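Local coordinates for hypothetical protein PH0730 (Pyrococcus horikoshii, PDB 2P8T), which is of unknown function but pairs a helix-turn-helix-like N-terminal domain with a second alpha/beta domain, and may bind ATP and perhaps act as an aminoacyl-tRNA ligase, at residues A[51-54]-A[55-59]; A[70-73]-A[74-78]; A[142-145]-A[146-150]; A[112-115]-A[116-120]; A[182-185]-A[186-190]. All blocks are in the same frame, centred on the assembly; numbering follows the deposited sequence.

In the fold
All five contacts are local, made within a helix or at its end. Interactions 1 and 2 lie in the N-terminal helix-turn-helix-like part and touch: the C-terminal end of helix 44-56 and the N-terminal end of helix 71-81 share hydrogen bonds, their centres 12 Å apart. Interactions 4 and 5 lie on helices 110-119 and 172-187, which pack through Leu113, Ala117, Val182 and Ile185. These four are partly buried, each with an apolar flank and a polar one. Interaction 3 is the surface case, about 41 Å from interaction 1 between centres: a turn without regular helix leading into helix 149-154, with two donors on Leu144 O and a weak Glu146 N to Pro143 O bond.

Interaction 1 of 5, residues A[51-54]-A[55-59]; sequences LRKL and SHLDI
Leu54 and Ile59 meet where helix 44-56 ends: CD2 of Leu54 lies 3.9 Å from CG2 of Ile59, and the CD1 methyl of Ile59 also approaches that same leucine branch. Backbone geometry brings them together. Asp58 has a positive phi of 60°, and Ile59 N turns back to Leu54 O at 2.9 Å while Asp58 N bonds to Ser55 O at 3.0 Å, the pair of bonds that defines a Schellman motif. One turn earlier, His56 N donates to Arg52 O at 2.9 Å. The His56 ring folds back over this carbonyl, whose oxygen sits 3.2 Å above the centre of one ring face; CG lies beside the backbone N (chi1 -62°), which carries the ring there. On the next flank, CG and CE of Lys53 lean on CD1 of Leu57. Outside the turn, Leu54 packs on Ile60 of strand 60-62, Ile59 reaches Ile76 of helix 71-81, and both touch Val198 near the C-terminus.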
loop_
_atom_site.group_PDB
_atom_site.type_symbol
_atom_site.label_atom_id
_atom_site.label_comp_id
_atom_site.label_asym_id
_atom_site.label_seq_id
_atom_site.Cartn_x
_atom_site.Cartn_y
_atom_site.Cartn_z
ATOM N N LEU A 51 14.321 8.668 6.855
ATOM C CA LEU A 51 13.780 9.991 7.241
ATOM C C LEU A 51 14.753 11.126 6.931
ATOM O O LEU A 51 14.351 12.217 6.506
ATOM C CB LEU A 51 13.341 10.018 8.704
ATOM C CG LEU A 51 12.183 9.089 9.100
ATOM C CD1 LEU A 51 11.868 9.252 10.557
ATOM C CD2 LEU A 51 10.930 9.348 8.272
ATOM N N ARG A 52 16.049 10.862 7.104
ATOM C CA ARG A 52 17.038 11.851 6.697
ATOM C C ARG A 52 17.028 12.094 5.199
ATOM O O ARG A 52 17.074 13.241 4.769
ATOM C CB ARG A 52 18.436 11.528 7.223
ATOM C CG ARG A 52 18.773 12.227 8.541
ATOM C CD ARG A 52 17.520 12.644 9.314
ATOM N NE ARG A 52 17.655 12.511 10.762
ATOM C CZ ARG A 52 17.084 11.540 11.469
ATOM N NH1 ARG A 52 16.353 10.616 10.857
ATOM N NH2 ARG A 52 17.254 11.496 12.786
ATOM N N LYS A 53 16.940 11.034 4.389
ATOM C CA LYS A 53 16.882 11.248 2.952
ATOM C C LYS A 53 15.634 12.040 2.591
ATOM O O LYS A 53 15.706 12.968 1.795
ATOM C CB LYS A 53 16.913 9.927 2.164
ATOM C CG LYS A 53 17.094 10.126 0.662
ATOM C CD LYS A 53 18.505 10.594 0.326
ATOM C CE LYS A 53 18.682 10.726 -1.181
ATOM N NZ LYS A 53 20.092 11.124 -1.470
ATOM N N LEU A 54 14.500 11.669 3.185
ATOM C CA LEU A 54 13.257 12.425 2.937
ATOM C C LEU A 54 13.416 13.891 3.333
ATOM O O LEU A 54 12.994 14.773 2.583
ATOM C CB LEU A 54 12.072 11.783 3.655
ATOM C CG LEU A 54 11.647 10.431 3.094
ATOM C CD1 LEU A 54 10.615 9.837 4.006
ATOM C CD2 LEU A 54 11.102 10.543 1.658
ATOM N N SER A 55 14.110 14.152 4.444
ATOM C CA SER A 55 14.393 15.545 4.857
ATOM C C SER A 55 15.278 16.321 3.865
ATOM O O SER A 55 14.993 17.474 3.527
ATOM C CB SER A 55 15.030 15.584 6.264
ATOM O OG SER A 55 15.170 16.948 6.677
ATOM N N HIS A 56 16.348 15.675 3.384
ATOM C CA HIS A 56 17.265 16.301 2.444
ATOM C C HIS A 56 16.539 16.667 1.173
ATOM O O HIS A 56 16.774 17.733 0.602
ATOM C CB HIS A 56 18.462 15.379 2.121
ATOM C CG HIS A 56 19.291 15.054 3.321
ATOM N ND1 HIS A 56 20.174 13.995 3.353
ATOM C CD2 HIS A 56 19.316 15.604 4.557
ATOM C CE1 HIS A 56 20.725 13.921 4.552
ATOM N NE2 HIS A 56 20.218 14.883 5.306
ATOM N N LEU A 57 15.613 15.801 0.773
ATOM C CA LEU A 57 14.869 15.984 -0.456
ATOM C C LEU A 57 13.652 16.914 -0.294
ATOM O O LEU A 57 12.892 17.100 -1.243
ATOM C CB LEU A 57 14.444 14.613 -0.994
ATOM C CG LEU A 57 15.579 13.840 -1.680
ATOM C CD1 LEU A 57 15.068 12.463 -2.002
ATOM C CD2 LEU A 57 16.076 14.541 -2.938
ATOM N N ASP A 58 13.500 17.488 0.894
ATOM C CA ASP A 58 12.413 18.449 1.209
ATOM C C ASP A 58 11.047 17.789 1.025
ATOM O O ASP A 58 10.087 18.422 0.559
ATOM C CB ASP A 58 12.505 19.716 0.353
ATOM C CG ASP A 58 11.521 20.808 0.808
ATOM O OD1 ASP A 58 11.277 20.909 2.029
ATOM O OD2 ASP A 58 10.987 21.536 -0.072
ATOM N N ILE A 59 10.977 16.511 1.376
ATOM C CA ILE A 59 9.723 15.780 1.278
ATOM C C ILE A 59 9.035 15.774 2.620
ATOM O O ILE A 59 7.808 15.833 2.691
ATOM C CB ILE A 59 9.923 14.365 0.702
ATOM C CG1 ILE A 59 10.310 14.489 -0.778
ATOM C CG2 ILE A 59 8.665 13.512 0.845
ATOM C CD1 ILE A 59 10.766 13.150 -1.425
#

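Interaction 2 of 5, residues A[70-73]-A[74-78]; sequences TLKG and KEIRD
Glu75 folds back over the first turn of helix 71-81. Glu75 CB lies 3.6 Å from Leu71 O, and Glu75 CG comes closer to the same oxygen, at 3.2 Å, because chi1 of -68° sets it beside the backbone N. From there the chain runs extended; CD stays near Leu71 O, and Glu75 OE1 ends 3.9 Å from Lys72 CA. Leu71 O is meanwhile the acceptor for Glu75 N, so backbone and side chain of one residue both lie against this carbonyl. The start of the helix is capped: Thr70, the N-cap, accepts from Gly73 N through OG1 at 3.0 Å with an N-H...O angle of 166°, while its carbonyl takes Lys74 N at 2.8 Å. On another flank, Lys74 bends at chi2 and chi4 to bring NZ to Asp78 OD1 at 2.7 Å, a salt bridge in which Asp78 OD1 uses its syn lone pair; the bond to OD2 is weak. Thr70 OG1 also bonds to Asp58 O and Lys72 NZ to Leu57 O, tying this helix to the end of helix 44-56. Ile76 packs on Ile195 of helix 193-196; Arg77 NH2 bonds to Phe25 O and NE to Ile24 O, both in helix 17-26, and NH1 forms a salt bridge with Glu86.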
loop_
_atom_site.group_PDB
_atom_site.type_symbol
_atom_site.label_atom_id
_atom_site.label_comp_id
_atom_site.label_asym_id
_atom_site.label_seq_id
_atom_site.Cartn_x
_atom_site.Cartn_y
_atom_site.Cartn_z
ATOM N N THR A 70 5.987 18.096 3.654
ATOM C CA THR A 70 6.139 19.457 3.145
ATOM C C THR A 70 5.140 19.644 1.999
ATOM O O THR A 70 4.393 18.716 1.676
ATOM C CB THR A 70 7.545 19.666 2.575
ATOM O OG1 THR A 70 7.712 18.807 1.432
ATOM C CG2 THR A 70 8.635 19.351 3.632
ATOM N N LEU A 71 5.152 20.818 1.367
ATOM C CA LEU A 71 4.323 21.050 0.178
ATOM C C LEU A 71 4.695 20.084 -0.959
ATOM O O LEU A 71 3.817 19.498 -1.601
ATOM C CB LEU A 71 4.389 22.509 -0.266
ATOM C CG LEU A 71 3.936 23.501 0.826
ATOM C CD1 LEU A 71 4.128 24.954 0.374
ATOM C CD2 LEU A 71 2.498 23.247 1.318
ATOM N N LYS A 72 5.994 19.876 -1.158
ATOM C CA LYS A 72 6.461 18.836 -2.092
ATOM C C LYS A 72 5.957 17.438 -1.689
ATOM O O LYS A 72 5.457 16.690 -2.546
ATOM C CB LYS A 72 7.993 18.877 -2.199
ATOM C CG LYS A 72 8.574 17.834 -3.141
ATOM C CD LYS A 72 10.073 17.805 -3.059
ATOM C CE LYS A 72 10.624 16.611 -3.851
ATOM N NZ LYS A 72 12.118 16.643 -3.844
ATOM N N GLY A 73 6.062 17.091 -0.403
ATOM C CA GLY A 73 5.596 15.795 0.096
ATOM C C GLY A 73 4.091 15.583 -0.073
ATOM O O GLY A 73 3.644 14.487 -0.419
ATOM N N LYS A 74 3.312 16.641 0.179
ATOM C CA LYS A 74 1.864 16.620 -0.055
ATOM C C LYS A 74 1.477 16.463 -1.530
ATOM O O LYS A 74 0.492 15.775 -1.841
ATOM C CB LYS A 74 1.220 17.898 0.511
ATOM C CG LYS A 74 -0.294 17.970 0.309
ATOM C CD LYS A 74 -1.024 17.049 1.307
ATOM C CE LYS A 74 -2.503 17.408 1.421
ATOM N NZ LYS A 74 -3.252 17.084 0.193
ATOM N N GLU A 75 2.225 17.096 -2.429
ATOM C CA GLU A 75 1.960 16.986 -3.859
ATOM C C GLU A 75 2.251 15.547 -4.286
ATOM O O GLU A 75 1.540 14.971 -5.108
ATOM C CB GLU A 75 2.819 17.946 -4.688
ATOM C CG GLU A 75 2.496 19.435 -4.506
ATOM C CD GLU A 75 3.427 20.336 -5.299
ATOM O OE1 GLU A 75 4.646 20.030 -5.378
ATOM O OE2 GLU A 75 2.948 21.362 -5.834
ATOM N N ILE A 76 3.305 14.972 -3.715
ATOM C CA ILE A 76 3.628 13.574 -4.005
ATOM C C ILE A 76 2.530 12.623 -3.536
ATOM O O ILE A 76 2.096 11.766 -4.302
ATOM C CB ILE A 76 5.000 13.165 -3.427
ATOM C CG1 ILE A 76 6.111 13.799 -4.263
ATOM C CG2 ILE A 76 5.160 11.630 -3.444
ATOM C CD1 ILE A 76 7.509 13.779 -3.572
ATOM N N ARG A 77 2.089 12.781 -2.287
ATOM C CA ARG A 77 1.004 11.971 -1.728
ATOM C C ARG A 77 -0.294 12.113 -2.522
ATOM O O ARG A 77 -1.010 11.129 -2.745
ATOM C CB ARG A 77 0.738 12.355 -0.276
ATOM C CG ARG A 77 0.062 11.234 0.521
ATOM C CD ARG A 77 -0.205 11.600 1.989
ATOM N NE ARG A 77 -0.613 10.394 2.722
ATOM C CZ ARG A 77 -1.836 9.855 2.650
ATOM N NH1 ARG A 77 -2.773 10.438 1.922
ATOM N NH2 ARG A 77 -2.129 8.746 3.311
ATOM N N ASP A 78 -0.609 13.340 -2.933
ATOM C CA ASP A 78 -1.824 13.566 -3.722
ATOM C C ASP A 78 -1.765 12.812 -5.038
ATOM O O ASP A 78 -2.749 12.185 -5.462
ATOM C CB ASP A 78 -2.074 15.062 -3.954
ATOM C CG ASP A 78 -2.476 15.791 -2.691
ATOM O OD1 ASP A 78 -2.791 15.140 -1.671
ATOM O OD2 ASP A 78 -2.490 17.041 -2.720
#

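Interaction 3 of 5, residues A[142-145]-A[146-150]; sequences RPLK and EMYPE
Leu144 O takes two backbone donors from the residues that follow. Tyr148 N approaches at 2.9 Å with an N-H...O angle of 167°, nearly in line with the carbonyl bond. Met147 N, at 3.0 Å, instead lies above the carbonyl plane, and its 139° N-H...O angle marks a more bent bond. A third bond, from Glu146 N to Pro143 O, is weak at 3.5 Å. Together they wind the chain into a turn just ahead of helix 149-154, with Tyr148 at the N-cap position. The Leu144 side chain spans the same turn: its CD1 methyl approaches the Tyr148 ring obliquely, 3.9 Å from CD2 of Tyr148, and the two side chains cross at about a right angle. CG of Leu144 is anti to the backbone N (chi1 173°), and the second torsion turns the CD1 branch back to the tyrosine. Farther out, Arg142 brings NH2 within 4.1 Å of Met147 SD, the sulfur near the guanidinium plane at its edge. The carboxylate carbon CD of Glu146 rests 4.0 Å from CD of Pro143. Leu144 and Tyr148 both pack on Met126 of strand 124-131, and Tyr148 OH bonds to Asp93. Arg142 has a salt bridge to Asp140 and a cation-pi contact with Phe137, so its approach to sulfur is probably secondary. The directed bonds of the turn are backbone ones, with the Leu144-Tyr148 contact as its apolar side-chain packing.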
loop_
_atom_site.group_PDB
_atom_site.type_symbol
_atom_site.label_atom_id
_atom_site.label_comp_id
_atom_site.label_asym_id
_atom_site.label_seq_id
_atom_site.Cartn_x
_atom_site.Cartn_y
_atom_site.Cartn_z
ATOM N N ARG A 142 -17.296 -13.865 -9.321
ATOM C CA ARG A 142 -18.064 -14.000 -8.086
ATOM C C ARG A 142 -17.679 -12.893 -7.091
ATOM O O ARG A 142 -16.503 -12.494 -7.018
ATOM C CB ARG A 142 -17.870 -15.406 -7.479
ATOM C CG ARG A 142 -16.447 -15.686 -6.977
ATOM C CD ARG A 142 -16.138 -17.185 -6.769
ATOM N NE ARG A 142 -14.960 -17.358 -5.928
ATOM C CZ ARG A 142 -13.703 -17.476 -6.363
ATOM N NH1 ARG A 142 -13.420 -17.485 -7.657
ATOM N NH2 ARG A 142 -12.719 -17.593 -5.477
ATOM N N PRO A 143 -18.660 -12.363 -6.338
ATOM C CA PRO A 143 -18.316 -11.291 -5.409
ATOM C C PRO A 143 -17.463 -11.747 -4.252
ATOM O O PRO A 143 -17.663 -12.847 -3.716
ATOM C CB PRO A 143 -19.682 -10.814 -4.902
ATOM C CG PRO A 143 -20.638 -11.282 -5.956
ATOM C CD PRO A 143 -20.110 -12.615 -6.333
ATOM N N LEU A 144 -16.494 -10.909 -3.901
ATOM C CA LEU A 144 -15.752 -11.011 -2.649
ATOM C C LEU A 144 -16.629 -11.153 -1.394
ATOM O O LEU A 144 -16.288 -11.892 -0.483
ATOM C CB LEU A 144 -14.913 -9.743 -2.478
ATOM C CG LEU A 144 -14.168 -9.544 -1.162
ATOM C CD1 LEU A 144 -13.096 -10.645 -0.991
ATOM C CD2 LEU A 144 -13.552 -8.148 -1.096
ATOM N N LYS A 145 -17.731 -10.401 -1.320
ATOM C CA LYS A 145 -18.513 -10.344 -0.073
ATOM C C LYS A 145 -19.180 -11.678 0.313
ATOM O O LYS A 145 -19.613 -11.868 1.467
ATOM C CB LYS A 145 -19.570 -9.228 -0.146
ATOM C CG LYS A 145 -20.637 -9.484 -1.179
ATOM C CD LYS A 145 -21.527 -8.258 -1.350
ATOM C CE LYS A 145 -22.115 -8.202 -2.752
ATOM N NZ LYS A 145 -22.844 -9.435 -3.165
ATOM N N GLU A 146 -19.255 -12.595 -0.643
ATOM C CA GLU A 146 -19.769 -13.941 -0.373
ATOM C C GLU A 146 -18.822 -14.737 0.513
ATOM O O GLU A 146 -19.260 -15.532 1.338
ATOM C CB GLU A 146 -20.006 -14.690 -1.667
ATOM C CG GLU A 146 -21.114 -14.088 -2.511
ATOM C CD GLU A 146 -21.614 -15.039 -3.565
ATOM O OE1 GLU A 146 -20.810 -15.869 -4.071
ATOM O OE2 GLU A 146 -22.822 -14.948 -3.888
ATOM N N MET A 147 -17.520 -14.509 0.347
ATOM C CA MET A 147 -16.508 -15.189 1.166
ATOM C C MET A 147 -16.080 -14.336 2.345
ATOM O O MET A 147 -15.842 -14.867 3.427
ATOM C CB MET A 147 -15.251 -15.536 0.325
ATOM C CG MET A 147 -15.457 -16.527 -0.845
ATOM S SD MET A 147 -13.897 -17.115 -1.613
ATOM C CE MET A 147 -13.231 -18.013 -0.171
ATOM N N TYR A 148 -15.936 -13.016 2.129
ATOM C CA TYR A 148 -15.399 -12.102 3.151
ATOM C C TYR A 148 -16.229 -10.817 3.319
ATOM O O TYR A 148 -15.797 -9.720 2.940
ATOM C CB TYR A 148 -13.930 -11.734 2.870
ATOM C CG TYR A 148 -13.042 -12.952 2.820
ATOM C CD1 TYR A 148 -12.553 -13.541 3.995
ATOM C CD2 TYR A 148 -12.717 -13.522 1.614
ATOM C CE1 TYR A 148 -11.742 -14.687 3.943
ATOM C CE2 TYR A 148 -11.913 -14.661 1.551
ATOM C CZ TYR A 148 -11.424 -15.219 2.717
ATOM O OH TYR A 148 -10.650 -16.354 2.603
ATOM N N PRO A 149 -17.416 -10.953 3.937
ATOM C CA PRO A 149 -18.344 -9.821 4.012
ATOM C C PRO A 149 -17.842 -8.616 4.819
ATOM O O PRO A 149 -18.090 -7.478 4.425
ATOM C CB PRO A 149 -19.603 -10.437 4.659
ATOM C CG PRO A 149 -19.110 -11.651 5.393
ATOM C CD PRO A 149 -17.918 -12.161 4.625
ATOM N N GLU A 150 -17.158 -8.850 5.931
ATOM C CA GLU A 150 -16.629 -7.756 6.733
ATOM C C GLU A 150 -15.475 -7.021 6.032
ATOM O O GLU A 150 -15.347 -5.791 6.140
ATOM C CB GLU A 150 -16.245 -8.226 8.137
ATOM C CG GLU A 150 -17.450 -8.629 9.012
ATOM C CD GLU A 150 -18.566 -7.567 9.063
ATOM O OE1 GLU A 150 -18.280 -6.377 9.294
ATOM O OE2 GLU A 150 -19.745 -7.935 8.877
#

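Interaction 4 of 5, residues A[112-115]-A[116-120]; sequences ELRD and EAIKF
Glu116 opens the second half of this stretch of helix 110-119 by donating its N-H to Glu112 O, and chi1 of -70°, with CG beside the backbone N, puts Glu116 CG 3.6 Å from Glu112 O; a bend at chi2 directs the carboxylate. A water completes the link, donating to Glu112 O at 2.8 Å and to Glu116 OE2 at 3.0 Å. Ala117 N donates to Leu113 O at 2.8 Å, and Ala117 CB lies 3.4 Å from Arg114 O, on the flank that packs on Val182 of helix 172-187 and Ala125 of strand 124-131. Ile118 runs alongside Arg114, both side chains pointing the same way; its CD1 lies near the guanidinium plane at its edge. Lys119 N donates to Asp115 O, while Lys119 NZ forms a salt bridge with Glu116 OE2 whose hydrogen bond is weak at 3.3 Å. Asp115 faces Arg114 from over the guanidinium: Asp115 OD1 is 2.8 Å from Arg114 NH2 but well out of plane. The attraction there is therefore one of charge without a directed N-H, whereas the water-mediated link is made of directed hydrogen bonds.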
loop_
_atom_site.group_PDB
_atom_site.type_symbol
_atom_site.label_atom_id
_atom_site.label_comp_id
_atom_site.label_asym_id
_atom_site.label_seq_id
_atom_site.Cartn_x
_atom_site.Cartn_y
_atom_site.Cartn_z
ATOM N N GLU A 112 0.164 -14.639 -10.049
ATOM C CA GLU A 112 1.531 -14.122 -10.076
ATOM C C GLU A 112 1.732 -13.049 -9.014
ATOM O O GLU A 112 2.723 -13.048 -8.279
ATOM C CB GLU A 112 1.871 -13.597 -11.478
ATOM C CG GLU A 112 1.771 -14.663 -12.565
ATOM C CD GLU A 112 2.441 -14.264 -13.866
ATOM O OE1 GLU A 112 2.970 -13.134 -13.950
ATOM O OE2 GLU A 112 2.438 -15.089 -14.811
ATOM N N LEU A 113 0.760 -12.147 -8.895
ATOM C CA LEU A 113 0.865 -11.086 -7.899
ATOM C C LEU A 113 0.783 -11.646 -6.476
ATOM O O LEU A 113 1.472 -11.168 -5.578
ATOM C CB LEU A 113 -0.212 -10.026 -8.144
ATOM C CG LEU A 113 -0.111 -9.275 -9.482
ATOM C CD1 LEU A 113 -1.256 -8.291 -9.618
ATOM C CD2 LEU A 113 1.208 -8.545 -9.622
ATOM N N ARG A 114 -0.054 -12.670 -6.284
ATOM C CA ARG A 114 -0.148 -13.312 -4.991
ATOM C C ARG A 114 1.217 -13.869 -4.582
ATOM O O ARG A 114 1.641 -13.696 -3.455
ATOM C CB ARG A 114 -1.164 -14.447 -5.012
ATOM C CG ARG A 114 -1.260 -15.152 -3.665
ATOM C CD ARG A 114 -2.017 -16.434 -3.744
ATOM N NE ARG A 114 -1.558 -17.396 -4.758
ATOM C CZ ARG A 114 -0.604 -18.299 -4.582
ATOM N NH1 ARG A 114 0.067 -18.335 -3.442
ATOM N NH2 ARG A 114 -0.296 -19.153 -5.555
ATOM N N ASP A 115 1.873 -14.555 -5.513
ATOM C CA ASP A 115 3.180 -15.176 -5.262
ATOM C C ASP A 115 4.223 -14.115 -4.905
ATOM O O ASP A 115 5.040 -14.316 -3.991
ATOM C CB ASP A 115 3.623 -15.982 -6.487
ATOM C CG ASP A 115 2.764 -17.222 -6.719
ATOM O OD1 ASP A 115 2.042 -17.643 -5.784
ATOM O OD2 ASP A 115 2.816 -17.784 -7.841
ATOM N N GLU A 116 4.183 -12.981 -5.610
ATOM C CA GLU A 116 5.049 -11.840 -5.268
ATOM C C GLU A 116 4.715 -11.296 -3.888
ATOM O O GLU A 116 5.621 -10.930 -3.139
ATOM C CB GLU A 116 4.982 -10.725 -6.329
ATOM C CG GLU A 116 5.631 -11.069 -7.676
ATOM C CD GLU A 116 7.041 -11.643 -7.541
ATOM O OE1 GLU A 116 7.906 -10.972 -6.937
ATOM O OE2 GLU A 116 7.265 -12.779 -8.016
ATOM N N ALA A 117 3.431 -11.268 -3.513
ATOM C CA ALA A 117 3.068 -10.762 -2.167
ATOM C C ALA A 117 3.602 -11.679 -1.059
ATOM O O ALA A 117 4.104 -11.214 -0.049
ATOM C CB ALA A 117 1.557 -10.599 -2.025
ATOM N N ILE A 118 3.479 -12.988 -1.265
ATOM C CA ILE A 118 3.993 -13.967 -0.298
ATOM C C ILE A 118 5.538 -13.888 -0.173
ATOM O O ILE A 118 6.083 -14.027 0.939
ATOM C CB ILE A 118 3.453 -15.396 -0.592
ATOM C CG1 ILE A 118 1.926 -15.436 -0.360
ATOM C CG2 ILE A 118 4.108 -16.430 0.333
ATOM C CD1 ILE A 118 1.238 -16.664 -0.917
ATOM N N LYS A 119 6.223 -13.635 -1.289
ATOM C CA LYS A 119 7.677 -13.354 -1.269
ATOM C C LYS A 119 8.021 -12.152 -0.385
ATOM O O LYS A 119 9.074 -12.127 0.247
ATOM C CB LYS A 119 8.231 -13.130 -2.683
ATOM C CG LYS A 119 8.394 -14.381 -3.504
ATOM C CD LYS A 119 9.004 -14.046 -4.845
ATOM C CE LYS A 119 8.908 -15.217 -5.785
ATOM N NZ LYS A 119 9.594 -14.911 -7.069
ATOM N N PHE A 120 7.122 -11.167 -0.348
ATOM C CA PHE A 120 7.231 -9.981 0.532
ATOM C C PHE A 120 6.561 -10.182 1.895
ATOM O O PHE A 120 6.099 -9.230 2.531
ATOM C CB PHE A 120 6.661 -8.751 -0.181
ATOM C CG PHE A 120 7.674 -7.659 -0.460
ATOM C CD1 PHE A 120 8.634 -7.812 -1.454
ATOM C CD2 PHE A 120 7.631 -6.460 0.254
ATOM C CE1 PHE A 120 9.551 -6.796 -1.723
ATOM C CE2 PHE A 120 8.550 -5.426 -0.012
ATOM C CZ PHE A 120 9.506 -5.603 -0.994
HETATM O O HOH W 1 5.006 -14.172 -9.455
#

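Interaction 5 of 5, residues A[182-185]-A[186-190]; sequences VAYI and LKKEE
Tyr184 and Lys188 cross at a slant, one turn apart near the end of helix 172-187: CG of the lysine lies 4.2 Å from both CZ and OH of the tyrosine, approaching the ring obliquely. Both side chains leave with CG anti to the backbone N (chi1 -177° for Tyr184), which carries them out on one flank. Lys188 CB packs 3.3 Å from Tyr184 O. On another flank Val182 CG1 meets Leu186 CD1 at 4.2 Å, alongside a backbone bond between the same two residues, Leu186 N to Val182 O at 3.1 Å. Lys187 N donates to Ala183 O at 3.0 Å and only weakly to Tyr184 O; both N-H...O angles are 133°, so the N-H is shared between two carbonyls and points squarely at neither. Val182 packs on Leu113 and Ala117 of helix 110-119, Tyr184 on Leu21 of helix 17-26, and Lys187 NZ bonds to Asn104 O. The lysine-tyrosine contact is thus made by methylene carbon rather than by the ammonium group, and apolar packing dominates among the side chains.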
loop_
_atom_site.group_PDB
_atom_site.type_symbol
_atom_site.label_atom_id
_atom_site.label_comp_id
_atom_site.label_asym_id
_atom_site.label_seq_id
_atom_site.Cartn_x
_atom_site.Cartn_y
_atom_site.Cartn_z
ATOM N N VAL A 182 2.732 -5.168 -4.192
ATOM C CA VAL A 182 1.815 -5.491 -5.301
ATOM C C VAL A 182 1.369 -4.232 -6.052
ATOM O O VAL A 182 1.372 -4.178 -7.292
ATOM C CB VAL A 182 0.583 -6.329 -4.811
ATOM C CG1 VAL A 182 -0.359 -6.641 -5.981
ATOM C CG2 VAL A 182 1.041 -7.638 -4.101
ATOM N N ALA A 183 1.014 -3.192 -5.286
ATOM C CA ALA A 183 0.664 -1.890 -5.849
ATOM C C ALA A 183 1.773 -1.347 -6.740
ATOM O O ALA A 183 1.529 -0.882 -7.889
ATOM C CB ALA A 183 0.369 -0.922 -4.714
ATOM N N TYR A 184 3.000 -1.414 -6.215
ATOM C CA TYR A 184 4.181 -0.983 -6.970
ATOM C C TYR A 184 4.388 -1.765 -8.275
ATOM O O TYR A 184 4.671 -1.157 -9.318
ATOM C CB TYR A 184 5.427 -1.041 -6.087
ATOM C CG TYR A 184 6.668 -0.543 -6.799
ATOM C CD1 TYR A 184 6.771 0.783 -7.206
ATOM C CD2 TYR A 184 7.728 -1.406 -7.075
ATOM C CE1 TYR A 184 7.900 1.254 -7.883
ATOM C CE2 TYR A 184 8.869 -0.944 -7.757
ATOM C CZ TYR A 184 8.933 0.386 -8.156
ATOM O OH TYR A 184 10.053 0.864 -8.817
ATOM N N ILE A 185 4.227 -3.091 -8.252
ATOM C CA ILE A 185 4.304 -3.872 -9.511
ATOM C C ILE A 185 3.293 -3.347 -10.549
ATOM O O ILE A 185 3.610 -3.159 -11.728
ATOM C CB ILE A 185 4.084 -5.403 -9.287
ATOM C CG1 ILE A 185 5.201 -5.997 -8.414
ATOM C CG2 ILE A 185 3.953 -6.135 -10.652
ATOM C CD1 ILE A 185 4.848 -7.305 -7.750
ATOM N N LEU A 186 2.059 -3.111 -10.108
ATOM C CA LEU A 186 0.986 -2.712 -11.020
ATOM C C LEU A 186 1.136 -1.301 -11.597
ATOM O O LEU A 186 0.658 -1.007 -12.718
ATOM C CB LEU A 186 -0.364 -2.810 -10.289
ATOM C CG LEU A 186 -0.877 -4.241 -10.142
ATOM C CD1 LEU A 186 -1.997 -4.281 -9.100
ATOM C CD2 LEU A 186 -1.322 -4.789 -11.488
ATOM N N LYS A 187 1.790 -0.427 -10.834
ATOM C CA LYS A 187 1.895 0.994 -11.188
ATOM C C LYS A 187 3.343 1.500 -11.346
ATOM O O LYS A 187 3.590 2.716 -11.335
ATOM C CB LYS A 187 1.141 1.837 -10.159
ATOM C CG LYS A 187 -0.370 1.756 -10.300
ATOM C CD LYS A 187 -0.807 2.218 -11.707
ATOM C CE LYS A 187 -2.276 2.555 -11.727
ATOM N NZ LYS A 187 -2.698 3.206 -13.009
ATOM N N LYS A 188 4.269 0.548 -11.500
ATOM C CA LYS A 188 5.719 0.788 -11.593
ATOM C C LYS A 188 6.079 1.945 -12.535
ATOM O O LYS A 188 6.872 2.823 -12.186
ATOM C CB LYS A 188 6.396 -0.517 -12.070
ATOM C CG LYS A 188 7.937 -0.535 -12.112
ATOM C CD LYS A 188 8.480 -1.825 -12.770
ATOM C CE LYS A 188 8.296 -1.862 -14.299
ATOM N NZ LYS A 188 9.283 -2.796 -14.996
ATOM N N GLU A 189 5.492 1.936 -13.726
ATOM C CA GLU A 189 5.810 2.929 -14.750
ATOM C C GLU A 189 5.216 4.305 -14.437
ATOM O O GLU A 189 5.580 5.300 -15.062
ATOM C CB GLU A 189 5.360 2.431 -16.134
ATOM C CG GLU A 189 6.050 1.103 -16.570
ATOM C CD GLU A 189 5.519 0.542 -17.888
ATOM O OE1 GLU A 189 5.944 1.033 -18.957
ATOM O OE2 GLU A 189 4.700 -0.403 -17.856
ATOM N N GLU A 190 4.296 4.366 -13.477
ATOM C CA GLU A 190 3.607 5.614 -13.184
ATOM C C GLU A 190 4.086 6.293 -11.907
ATOM O O GLU A 190 3.705 7.432 -11.639
ATOM C CB GLU A 190 2.086 5.398 -13.128
ATOM C CG GLU A 190 1.493 4.596 -14.314
ATOM C CD GLU A 190 1.805 5.186 -15.666
ATOM O OE1 GLU A 190 1.657 6.422 -15.822
ATOM O OE2 GLU A 190 2.190 4.406 -16.577
#